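Local coordinates for uncharacterized protein (Legionella pneumophila subsp. pneumophila, PDB 4WRP) that is of unknown function but is probably a Legionella effector, represented here by its helical C-terminal domain of the DUF5617 family, at residues Gly4-Tyr9 against Asn68-Lys73; Phe17-Asn22 against Trp56-Arg61; Tyr35-Ala40 against Thr88-Leu93; Ala40-Leu45 against Asp77-Ile82. All blocks are in the same frame, centred on the assembly; numbering follows the deposited sequence.

Contact 1 (Gly4-Tyr9 against Asn68-Lys73)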
# COMPACT_ATOMS: atom_id res chain seq x y z
N GLY A 4 14.46 -1.10 5.22
CA GLY A 4 14.74 -1.38 6.62
C GLY A 4 13.62 -1.12 7.57
O GLY A 4 13.81 -1.26 8.77
N ASN A 5 12.43 -0.78 7.06
CA ASN A 5 11.20 -0.56 7.85
C ASN A 5 10.03 -0.49 6.86
O ASN A 5 10.24 -0.41 5.63
CB ASN A 5 11.27 0.74 8.71
CG ASN A 5 11.71 1.95 7.88
OD1 ASN A 5 10.97 2.41 7.01
ND2 ASN A 5 12.93 2.42 8.10
N PHE A 6 8.83 -0.51 7.41
CA PHE A 6 7.64 -0.59 6.61
C PHE A 6 7.45 0.65 5.71
O PHE A 6 7.07 0.52 4.54
CB PHE A 6 6.45 -0.82 7.52
CG PHE A 6 5.19 -1.05 6.79
CD1 PHE A 6 4.94 -2.27 6.19
CD2 PHE A 6 4.25 -0.06 6.69
CE1 PHE A 6 3.73 -2.49 5.52
CE2 PHE A 6 3.05 -0.28 6.02
CZ PHE A 6 2.79 -1.48 5.42
N ALA A 7 7.75 1.83 6.22
CA ALA A 7 7.62 3.04 5.39
C ALA A 7 8.58 3.02 4.21
O ALA A 7 8.23 3.43 3.13
CB ALA A 7 7.80 4.31 6.24
N ALA A 8 9.79 2.52 4.41
CA ALA A 8 10.76 2.41 3.31
C ALA A 8 10.30 1.39 2.28
O ALA A 8 10.45 1.64 1.06
CB ALA A 8 12.14 2.05 3.82
N TYR A 9 9.72 0.27 2.72
CA TYR A 9 9.11 -0.66 1.74
C TYR A 9 7.98 0.05 0.93
O TYR A 9 7.88 -0.11 -0.28
CB TYR A 9 8.58 -1.93 2.42
CG TYR A 9 7.87 -2.82 1.43
CD1 TYR A 9 6.54 -2.61 1.11
CD2 TYR A 9 8.54 -3.87 0.80
CE1 TYR A 9 5.88 -3.40 0.18
CE2 TYR A 9 7.88 -4.69 -0.14
CZ TYR A 9 6.56 -4.44 -0.44
OH TYR A 9 5.89 -5.20 -1.35
N ASN A 68 6.57 -7.25 2.77
CA ASN A 68 5.58 -7.52 1.76
C ASN A 68 4.31 -8.11 2.33
O ASN A 68 3.22 -7.71 1.94
CB ASN A 68 6.13 -8.45 0.68
CG ASN A 68 5.09 -8.85 -0.33
OD1 ASN A 68 4.55 -9.95 -0.27
ND2 ASN A 68 4.83 -7.98 -1.27
N ARG A 69 4.44 -9.04 3.24
CA ARG A 69 3.29 -9.72 3.75
C ARG A 69 2.28 -8.76 4.37
O ARG A 69 1.10 -8.80 4.04
CB ARG A 69 3.69 -10.79 4.75
CG ARG A 69 2.49 -11.61 5.16
CD ARG A 69 2.94 -12.68 6.11
NE ARG A 69 1.92 -13.01 7.11
CZ ARG A 69 1.47 -14.23 7.36
NH1 ARG A 69 0.56 -14.41 8.31
NH2 ARG A 69 1.94 -15.27 6.68
N HIS A 70 2.74 -7.88 5.26
CA HIS A 70 1.82 -6.99 5.89
C HIS A 70 1.35 -5.92 4.89
O HIS A 70 0.22 -5.48 4.94
CB HIS A 70 2.47 -6.29 7.05
CG HIS A 70 1.54 -5.36 7.76
ND1 HIS A 70 0.50 -5.81 8.54
CD2 HIS A 70 1.48 -4.01 7.78
CE1 HIS A 70 -0.15 -4.77 9.04
NE2 HIS A 70 0.42 -3.67 8.58
N HIS A 71 2.22 -5.53 3.96
CA HIS A 71 1.84 -4.50 3.00
C HIS A 71 0.73 -4.99 2.08
O HIS A 71 -0.24 -4.30 1.85
CB HIS A 71 3.03 -4.07 2.22
CG HIS A 71 2.80 -2.83 1.43
ND1 HIS A 71 2.32 -2.87 0.14
CD2 HIS A 71 3.00 -1.52 1.71
CE1 HIS A 71 2.20 -1.65 -0.33
NE2 HIS A 71 2.62 -0.81 0.60
N VAL A 72 0.86 -6.22 1.61
CA VAL A 72 -0.18 -6.92 0.88
C VAL A 72 -1.49 -6.98 1.69
O VAL A 72 -2.54 -6.70 1.15
CB VAL A 72 0.33 -8.31 0.43
CG1 VAL A 72 -0.79 -9.28 0.04
CG2 VAL A 72 1.32 -8.11 -0.72
N LYS A 73 -1.42 -7.34 2.98
CA LYS A 73 -2.62 -7.29 3.84
C LYS A 73 -3.29 -5.89 3.81
O LYS A 73 -4.50 -5.80 3.65
CB LYS A 73 -2.25 -7.65 5.26
CG LYS A 73 -3.38 -8.21 6.13
CD LYS A 73 -4.37 -7.17 6.67
CE LYS A 73 -3.76 -6.18 7.67
NZ LYS A 73 -4.76 -5.18 8.16
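Tyr9 drives its CE1 edge into a face of the His71 imidazole, with CE1 of Tyr9 3.4 Å from CG of His71 and the ring planes 61° apart, an edge-to-face aromatic pair. CG of Tyr9 stands anti to the backbone N (chi1 176°), which carries the ring across to helix 68-83 and brings the hydroxyl to Asn68. There ND2 of Asn68 donates to OH of Tyr9 at 3.0 Å, nearly straight at 170°, and the oxygen lies close to the plane of the amide. The start of the same helix also rests on the phenol, since the backbone N of Asn68 sits over one face of the Tyr9 ring, toward its rim.

One turn earlier, Phe6 fits beside the two histidines. Its face receives the edge of His70 in an offset edge-to-face pair, with CE1 of Phe6 3.5 Å from CD2 of His70. Against His71 it lies obliquely, CZ of Phe6 being 3.7 Å from CD2 of His71.

Farther out, OH of Tyr48 bonds to both OH of Tyr9 and ND1 of His71, while His10 ND1 pairs with NE2 of His71. The turn that presents Phe6 and Tyr9 is begun by Asn5, an N-cap whose OD1 accepts from N of Ala8 at 2.9 Å. Phe6, Tyr9, His70 and His71 form an aromatic cluster that joins the first turns of helices 6-21 and 68-83. Its chemistry is mixed: ring edges and faces supply the packing, and hydrogen bonds at the Tyr9 hydroxyl and both nitrogens of His71 probably fix how these two buried rings are turned.

Contact 2 (Phe17-Asn22 against Trp56-Arg61)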
# COMPACT_ATOMS: atom_id res chain seq x y z
N PHE A 17 4.31 1.47 -8.23
CA PHE A 17 2.93 1.60 -8.51
C PHE A 17 2.73 2.71 -9.49
O PHE A 17 1.93 2.55 -10.44
CB PHE A 17 2.13 1.88 -7.23
CG PHE A 17 0.71 2.19 -7.48
CD1 PHE A 17 -0.19 1.16 -7.85
CD2 PHE A 17 0.22 3.48 -7.31
CE1 PHE A 17 -1.51 1.44 -8.08
CE2 PHE A 17 -1.10 3.74 -7.54
CZ PHE A 17 -1.96 2.74 -7.94
N GLN A 18 3.40 3.85 -9.30
CA GLN A 18 3.20 4.92 -10.28
C GLN A 18 3.75 4.54 -11.66
O GLN A 18 3.18 4.95 -12.69
CB GLN A 18 3.76 6.28 -9.83
CG GLN A 18 5.24 6.36 -9.65
CD GLN A 18 5.99 6.65 -10.92
OE1 GLN A 18 5.45 7.22 -11.86
NE2 GLN A 18 7.23 6.20 -10.97
N GLU A 19 4.81 3.76 -11.70
CA GLU A 19 5.35 3.33 -12.98
C GLU A 19 4.31 2.45 -13.64
O GLU A 19 3.96 2.65 -14.79
CB GLU A 19 6.69 2.60 -12.87
CG GLU A 19 7.13 2.04 -14.24
CD GLU A 19 8.57 1.53 -14.29
OE1 GLU A 19 9.39 1.91 -13.43
OE2 GLU A 19 8.88 0.75 -15.24
N ILE A 20 3.76 1.51 -12.89
CA ILE A 20 2.69 0.67 -13.44
C ILE A 20 1.48 1.46 -13.94
O ILE A 20 1.03 1.24 -15.06
CB ILE A 20 2.23 -0.43 -12.43
CG1 ILE A 20 3.36 -1.44 -12.24
CG2 ILE A 20 1.07 -1.20 -13.01
CD1 ILE A 20 3.28 -2.25 -10.95
N MSE A 21 0.95 2.40 -13.15
CA MSE A 21 -0.25 3.10 -13.56
C MSE A 21 0.01 4.02 -14.76
O MSE A 21 -0.91 4.31 -15.46
CB MSE A 21 -0.85 3.97 -12.46
CG MSE A 21 -1.28 3.15 -11.24
SE MSE A 21 -2.28 1.55 -11.74
CE MSE A 21 -3.65 2.20 -12.97
N ASN A 22 1.24 4.48 -14.95
CA ASN A 22 1.59 5.27 -16.10
C ASN A 22 1.91 4.43 -17.35
O ASN A 22 2.32 4.97 -18.34
CB ASN A 22 2.82 6.14 -15.80
CG ASN A 22 2.47 7.35 -14.99
OD1 ASN A 22 1.51 8.04 -15.27
ND2 ASN A 22 3.25 7.61 -13.96
N TRP A 56 3.14 -6.74 -12.08
CA TRP A 56 4.26 -6.44 -11.18
C TRP A 56 5.52 -7.29 -11.42
O TRP A 56 6.41 -7.31 -10.56
CB TRP A 56 3.82 -6.66 -9.73
CG TRP A 56 2.77 -5.74 -9.28
CD1 TRP A 56 1.45 -5.84 -9.54
CD2 TRP A 56 2.94 -4.53 -8.53
NE1 TRP A 56 0.78 -4.83 -8.98
CE2 TRP A 56 1.66 -3.99 -8.35
CE3 TRP A 56 4.04 -3.87 -7.98
CZ2 TRP A 56 1.43 -2.80 -7.64
CZ3 TRP A 56 3.82 -2.70 -7.25
CH2 TRP A 56 2.53 -2.18 -7.10
N ALA A 57 5.63 -7.98 -12.56
CA ALA A 57 6.78 -8.89 -12.79
C ALA A 57 8.11 -8.15 -12.76
O ALA A 57 9.08 -8.63 -12.16
CB ALA A 57 6.62 -9.64 -14.10
N LYS A 58 8.17 -6.96 -13.34
CA LYS A 58 9.38 -6.15 -13.32
C LYS A 58 9.90 -5.90 -11.89
O LYS A 58 11.09 -5.69 -11.68
CB LYS A 58 9.12 -4.80 -14.04
CG LYS A 58 10.25 -3.78 -13.86
CD LYS A 58 10.10 -2.58 -14.79
CE LYS A 58 11.21 -1.56 -14.50
NZ LYS A 58 11.43 -0.66 -15.67
N PHE A 59 8.99 -5.90 -10.91
CA PHE A 59 9.31 -5.58 -9.54
C PHE A 59 9.22 -6.80 -8.63
O PHE A 59 8.98 -6.65 -7.43
CB PHE A 59 8.31 -4.52 -9.05
CG PHE A 59 8.32 -3.30 -9.88
CD1 PHE A 59 9.34 -2.39 -9.76
CD2 PHE A 59 7.33 -3.07 -10.78
CE1 PHE A 59 9.37 -1.25 -10.54
CE2 PHE A 59 7.35 -1.94 -11.56
CZ PHE A 59 8.38 -1.04 -11.45
N ARG A 60 9.39 -7.98 -9.19
CA ARG A 60 9.17 -9.26 -8.50
C ARG A 60 9.97 -9.35 -7.21
O ARG A 60 9.59 -10.05 -6.28
CB ARG A 60 9.49 -10.45 -9.43
CG ARG A 60 10.88 -10.41 -10.09
CD ARG A 60 10.95 -11.10 -11.48
NE ARG A 60 12.30 -11.12 -12.09
CZ ARG A 60 12.90 -10.11 -12.74
NH1 ARG A 60 12.33 -8.93 -12.88
NH2 ARG A 60 14.12 -10.29 -13.26
N ARG A 61 11.07 -8.61 -7.17
CA ARG A 61 11.95 -8.51 -6.02
C ARG A 61 11.23 -8.04 -4.74
O ARG A 61 11.53 -8.52 -3.64
CB ARG A 61 13.10 -7.55 -6.35
CG ARG A 61 14.16 -7.51 -5.27
CD ARG A 61 15.51 -7.02 -5.77
NE ARG A 61 16.35 -6.56 -4.66
CZ ARG A 61 17.61 -6.13 -4.79
NH1 ARG A 61 18.27 -5.72 -3.71
NH2 ARG A 61 18.21 -6.12 -5.98
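Ile20, near the end of helix 6-21, pushes its terminal methyl onto the Trp56 indole in a CH-pi contact, part of the aromatic core of this helical domain. Trp56 and Phe59 come from the loop between helices 34-49 and 68-83, and their rings make the floor and wall of a hollow that receives Ile20. CD1 of Ile20 stands 3.4 Å from the centroid of the six-membered ring of Trp56 and only 13° from the ring normal, a bump set squarely on that floor. The extended end of the isoleucine (chi2 158°) is what lets the methyl reach that far from the helix.

Along the wall, Ile20 and Phe59 run past each other in opposite directions, CG1 of Ile20 lying 4.1 Å from CE2 of Phe59. Phe17, one turn earlier, touches the far rim of the indole: its CB is 4.1 Å from CH2 of Trp56. Trp13, from the same helix, stacks with both Phe17 and Trp56, and the indole NE1 is bonded to the backbone O of Val44, which pins Trp56 to helix 34-49 as well.

Toward the outer rim the packing turns polar. The Glu19 carboxylate comes to the edge of Phe59, the two planes 82° apart, with OE1 of Glu19 in the plane of the ring, 3.7 Å from CZ of Phe59. Lys58 lays CG over one face of the Phe59 ring before its extended chain crosses Glu19 at about a right angle. It ends in a salt bridge, where NZ of Lys58 meets the syn lone pair of OE2 of Glu19 at 2.9 Å.

Contact 3 (Tyr35-Ala40 against Thr88-Leu93)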
# COMPACT_ATOMS: atom_id res chain seq x y z
N TYR A 35 -14.79 6.13 -12.70
CA TYR A 35 -14.93 4.67 -12.52
C TYR A 35 -13.89 3.88 -13.30
O TYR A 35 -13.41 2.87 -12.85
CB TYR A 35 -16.34 4.18 -12.93
CG TYR A 35 -16.39 2.68 -13.07
CD1 TYR A 35 -16.68 1.86 -11.96
CD2 TYR A 35 -16.11 2.06 -14.31
CE1 TYR A 35 -16.72 0.47 -12.09
CE2 TYR A 35 -16.12 0.68 -14.44
CZ TYR A 35 -16.43 -0.12 -13.33
OH TYR A 35 -16.43 -1.49 -13.47
N LYS A 36 -13.55 4.34 -14.50
CA LYS A 36 -12.60 3.66 -15.31
C LYS A 36 -11.21 3.75 -14.66
O LYS A 36 -10.47 2.79 -14.69
CB LYS A 36 -12.60 4.27 -16.73
CG LYS A 36 -11.76 3.52 -17.73
CD LYS A 36 -12.02 4.01 -19.16
CE LYS A 36 -11.28 3.16 -20.20
NZ LYS A 36 -10.28 3.94 -20.99
N LYS A 37 -10.88 4.88 -14.06
CA LYS A 37 -9.58 5.00 -13.38
C LYS A 37 -9.49 4.09 -12.13
O LYS A 37 -8.52 3.37 -11.94
CB LYS A 37 -9.33 6.43 -12.99
CG LYS A 37 -9.19 7.35 -14.22
CD LYS A 37 -9.19 8.80 -13.78
CE LYS A 37 -9.44 9.71 -14.96
NZ LYS A 37 -9.26 11.11 -14.50
N ILE A 38 -10.49 4.19 -11.29
CA ILE A 38 -10.61 3.37 -10.08
C ILE A 38 -10.54 1.91 -10.41
O ILE A 38 -9.83 1.18 -9.75
CB ILE A 38 -11.93 3.71 -9.35
CG1 ILE A 38 -11.80 5.14 -8.79
CG2 ILE A 38 -12.22 2.73 -8.22
CD1 ILE A 38 -13.07 5.72 -8.18
N HIS A 39 -11.25 1.46 -11.43
CA HIS A 39 -11.18 0.06 -11.81
C HIS A 39 -9.80 -0.42 -12.28
O HIS A 39 -9.37 -1.49 -11.89
CB HIS A 39 -12.22 -0.33 -12.88
CG HIS A 39 -12.42 -1.82 -12.96
ND1 HIS A 39 -11.98 -2.57 -14.04
CD2 HIS A 39 -12.92 -2.70 -12.07
CE1 HIS A 39 -12.25 -3.84 -13.83
NE2 HIS A 39 -12.83 -3.95 -12.64
N ALA A 40 -9.11 0.38 -13.08
CA ALA A 40 -7.76 0.04 -13.51
C ALA A 40 -6.81 -0.06 -12.31
O ALA A 40 -6.02 -1.00 -12.20
CB ALA A 40 -7.25 1.08 -14.53
N THR A 88 -15.11 7.52 -4.88
CA THR A 88 -15.77 8.08 -6.06
C THR A 88 -14.80 8.78 -7.00
O THR A 88 -15.11 8.94 -8.18
CB THR A 88 -16.89 9.06 -5.67
OG1 THR A 88 -16.32 10.18 -5.03
CG2 THR A 88 -17.87 8.42 -4.67
N THR A 89 -13.62 9.16 -6.53
CA THR A 89 -12.55 9.63 -7.41
C THR A 89 -11.28 8.83 -7.26
O THR A 89 -10.95 8.30 -6.16
CB THR A 89 -12.20 11.12 -7.17
OG1 THR A 89 -11.58 11.27 -5.88
CG2 THR A 89 -13.49 11.97 -7.24
N SER A 90 -10.53 8.75 -8.35
CA SER A 90 -9.25 8.09 -8.33
C SER A 90 -8.24 8.88 -7.50
O SER A 90 -7.33 8.31 -6.89
CB SER A 90 -8.73 7.90 -9.75
OG SER A 90 -8.52 9.17 -10.35
N ARG A 91 -8.41 10.19 -7.45
CA ARG A 91 -7.59 11.03 -6.58
C ARG A 91 -7.65 10.65 -5.10
O ARG A 91 -6.63 10.58 -4.43
CB ARG A 91 -7.97 12.52 -6.78
CG ARG A 91 -7.42 13.45 -5.75
CD ARG A 91 -7.85 14.92 -6.01
NE ARG A 91 -7.79 15.27 -7.44
CZ ARG A 91 -8.80 15.22 -8.31
NH1 ARG A 91 -8.57 15.56 -9.59
NH2 ARG A 91 -10.03 14.85 -7.94
N ALA A 92 -8.85 10.39 -4.59
CA ALA A 92 -8.98 9.95 -3.20
C ALA A 92 -8.36 8.60 -3.00
O ALA A 92 -7.75 8.35 -1.97
CB ALA A 92 -10.44 9.88 -2.79
N LEU A 93 -8.58 7.69 -3.94
CA LEU A 93 -7.97 6.35 -3.86
C LEU A 93 -6.45 6.42 -3.82
O LEU A 93 -5.79 5.74 -3.02
CB LEU A 93 -8.46 5.48 -5.01
CG LEU A 93 -7.90 4.07 -5.14
CD1 LEU A 93 -8.02 3.32 -3.78
CD2 LEU A 93 -8.63 3.33 -6.26
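Ile38 reaches from helix 34-49 to the first turn of helix 90-98, its CA 5.2 Å from that of Ser90, a close approach of two backbones. From CB the side chain divides. One branch, CG1, is anti to the carbonyl carbon (chi1 -69°) and passes along the backbone of Ser90, 3.9 Å from its N. Beyond it, on segment 88-93, CD1 of Ile38 comes nearest to main-chain carbons, 3.7 Å from C of Thr88 and as far from C of Thr89. The other branch, CG2 of Ile38, meets CD2 of Leu93, at the end of the first turn of helix 90-98, at 4.1 Å. Leu93 also packs on Ile78 and Ile82 of helix 68-83.

Beside this, Lys37 runs its aliphatic stem past Ser90: CB of Lys37 is 3.6 Å from CB of Ser90, and CD of Lys37 lies 3.5 Å from OG of the same serine. NZ of Lys37 is hydrogen-bonded to O of Arg30 and forms a salt bridge with OE2 of Glu34, whose OE1 accepts from N of Ser90.

That last bond and the cap by Thr89, whose OG1 accepts from N of Ala92 at 3.1 Å, serve two amides in the first turn of helix 90-98. The arrangement is that of a threonine N-capped helix start lodged against helix 34-49 within a helical bundle, with Leu93 reaching helix 68-83 too.

Contact 4 (Ala40-Leu45 against Asp77-Ile82)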
# COMPACT_ATOMS: atom_id res chain seq x y z
N ALA A 40 -9.11 0.38 -13.08
CA ALA A 40 -7.76 0.04 -13.51
C ALA A 40 -6.81 -0.06 -12.31
O ALA A 40 -6.02 -1.00 -12.20
CB ALA A 40 -7.25 1.08 -14.53
N ILE A 41 -6.95 0.88 -11.37
CA ILE A 41 -6.16 0.83 -10.16
C ILE A 41 -6.53 -0.40 -9.36
O ILE A 41 -5.67 -1.11 -8.83
CB ILE A 41 -6.40 2.09 -9.30
CG1 ILE A 41 -5.80 3.29 -10.01
CG2 ILE A 41 -5.78 1.93 -7.91
CD1 ILE A 41 -6.22 4.62 -9.44
N ARG A 42 -7.81 -0.65 -9.24
CA ARG A 42 -8.24 -1.86 -8.51
C ARG A 42 -7.63 -3.14 -9.08
O ARG A 42 -7.11 -4.03 -8.35
CB ARG A 42 -9.74 -1.97 -8.53
CG ARG A 42 -10.22 -3.13 -7.64
CD ARG A 42 -11.59 -3.67 -8.01
NE ARG A 42 -11.93 -4.76 -7.06
CZ ARG A 42 -11.47 -6.01 -7.13
NH1 ARG A 42 -10.66 -6.38 -8.12
NH2 ARG A 42 -11.84 -6.93 -6.20
N THR A 43 -7.65 -3.24 -10.40
CA THR A 43 -7.03 -4.38 -11.08
C THR A 43 -5.57 -4.59 -10.72
O THR A 43 -5.16 -5.70 -10.38
CB THR A 43 -7.21 -4.25 -12.61
OG1 THR A 43 -8.61 -4.20 -12.84
CG2 THR A 43 -6.67 -5.47 -13.29
N VAL A 44 -4.81 -3.50 -10.76
CA VAL A 44 -3.41 -3.56 -10.45
C VAL A 44 -3.16 -3.91 -8.98
O VAL A 44 -2.25 -4.68 -8.65
CB VAL A 44 -2.77 -2.21 -10.81
CG1 VAL A 44 -1.38 -2.08 -10.24
CG2 VAL A 44 -2.78 -2.08 -12.34
N LEU A 45 -3.93 -3.31 -8.08
CA LEU A 45 -3.80 -3.66 -6.65
C LEU A 45 -4.19 -5.10 -6.41
O LEU A 45 -3.54 -5.80 -5.63
CB LEU A 45 -4.68 -2.73 -5.79
CG LEU A 45 -4.40 -1.25 -5.84
CD1 LEU A 45 -5.45 -0.60 -4.91
CD2 LEU A 45 -3.00 -0.92 -5.40
N ASP A 77 -7.02 -4.85 2.16
CA ASP A 77 -8.07 -4.07 2.82
C ASP A 77 -8.49 -2.88 1.94
O ASP A 77 -9.66 -2.50 1.88
CB ASP A 77 -7.60 -3.49 4.15
CG ASP A 77 -7.37 -4.55 5.22
OD1 ASP A 77 -7.85 -5.71 5.08
OD2 ASP A 77 -6.68 -4.20 6.22
N ILE A 78 -7.54 -2.25 1.26
CA ILE A 78 -7.94 -1.13 0.39
C ILE A 78 -8.82 -1.63 -0.79
O ILE A 78 -9.82 -1.02 -1.18
CB ILE A 78 -6.70 -0.32 -0.05
CG1 ILE A 78 -6.05 0.32 1.17
CG2 ILE A 78 -7.05 0.70 -1.10
CD1 ILE A 78 -4.69 0.97 0.90
N VAL A 79 -8.45 -2.74 -1.40
CA VAL A 79 -9.25 -3.32 -2.47
C VAL A 79 -10.67 -3.60 -1.96
O VAL A 79 -11.66 -3.32 -2.62
CB VAL A 79 -8.61 -4.58 -3.02
CG1 VAL A 79 -9.57 -5.35 -3.93
CG2 VAL A 79 -7.31 -4.20 -3.75
N LYS A 80 -10.77 -4.10 -0.76
CA LYS A 80 -12.09 -4.25 -0.18
C LYS A 80 -12.83 -2.91 -0.01
O LYS A 80 -14.02 -2.85 -0.23
CB LYS A 80 -11.97 -4.94 1.14
CG LYS A 80 -13.25 -5.60 1.58
CD LYS A 80 -12.97 -6.62 2.68
CE LYS A 80 -13.97 -6.50 3.83
NZ LYS A 80 -13.33 -6.82 5.15
N GLU A 81 -12.12 -1.85 0.36
CA GLU A 81 -12.72 -0.54 0.45
C GLU A 81 -13.24 -0.05 -0.89
O GLU A 81 -14.27 0.66 -0.95
CB GLU A 81 -11.72 0.50 1.04
CG GLU A 81 -11.39 0.31 2.52
CD GLU A 81 -10.17 1.20 2.95
OE1 GLU A 81 -9.68 2.08 2.17
OE2 GLU A 81 -9.68 0.96 4.07
N ILE A 82 -12.52 -0.39 -1.96
CA ILE A 82 -12.96 -0.09 -3.32
C ILE A 82 -14.25 -0.83 -3.61
O ILE A 82 -15.24 -0.23 -4.10
CB ILE A 82 -11.89 -0.44 -4.38
CG1 ILE A 82 -10.67 0.47 -4.23
CG2 ILE A 82 -12.45 -0.19 -5.79
CD1 ILE A 82 -9.46 -0.02 -4.99
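Arg42 and Val79 meet at about a right angle, the methyl CG1 of Val79 resting over one face of the guanidinium group, 3.6 Å from NH2 of Arg42 and toward the rim of the flat group. The arginine leaves its helix with CG anti to the backbone N (chi1 -173°) and stays extended as far as NE, which carries its stem across Ile82 at a slant before the head arrives at the valine. CB of Arg42 is 4.1 Å from CD1 of Ile82.

The second methyl of Val79 faces the other way along helix 34-49: CG2 of Val79 packs 3.6 Å from CB of Leu45. One valine thus fills the gap between an arginine and a leucine that sit a helical turn apart. Leu45 and Ile82 cross nearly at right angles, CD1 of Leu45 lying 4.1 Å from CD1 of Ile82, and the same leucine methyl meets CG2 of Ile78 at 4.3 Å. Leu45 also touches Trp13 of helix 6-21.

The short helical segments run roughly antiparallel, 150° between their directions, with axes 10.1 Å apart at closest approach. Ile78 and Ile82 also pack against helix 90-98, through Leu97 and Leu93.

Between the segments the contact is wholly one of packing. Arg42 lends its carbon stem and a guanidinium face to that packing while NE forms a salt bridge with Asp83, so the charge of the partly exposed arginine is probably balanced while its head stays against Val79.

In the fold
The four contacts tie helices 6-21, 34-49, 68-83 and 90-98 and the loop segment 56-61 into one bundle. Contacts 3 and 4 are close neighbours, their centres 9 Å apart; they share Ala40, and Leu93 CD2 of contact 3 lies 3.6 Å from Ile41 CG2 of contact 4. Contact 2 packs on contact 4 at Val44: Met21 SE, of a selenomethionine, is 3.7 Å from Val44 CG2, and Ile20 CG2 is 3.8 Å from Val44 CG1. Contact 1 does not touch contact 2 directly (nearest atoms about 6 Å apart) and lies farthest from contact 3 (centres 23 Å apart), yet it shares helix 6-21 with contact 2 and helix 68-83 with contact 4. Trp13 and Tyr48 bridge contacts 1 and 2.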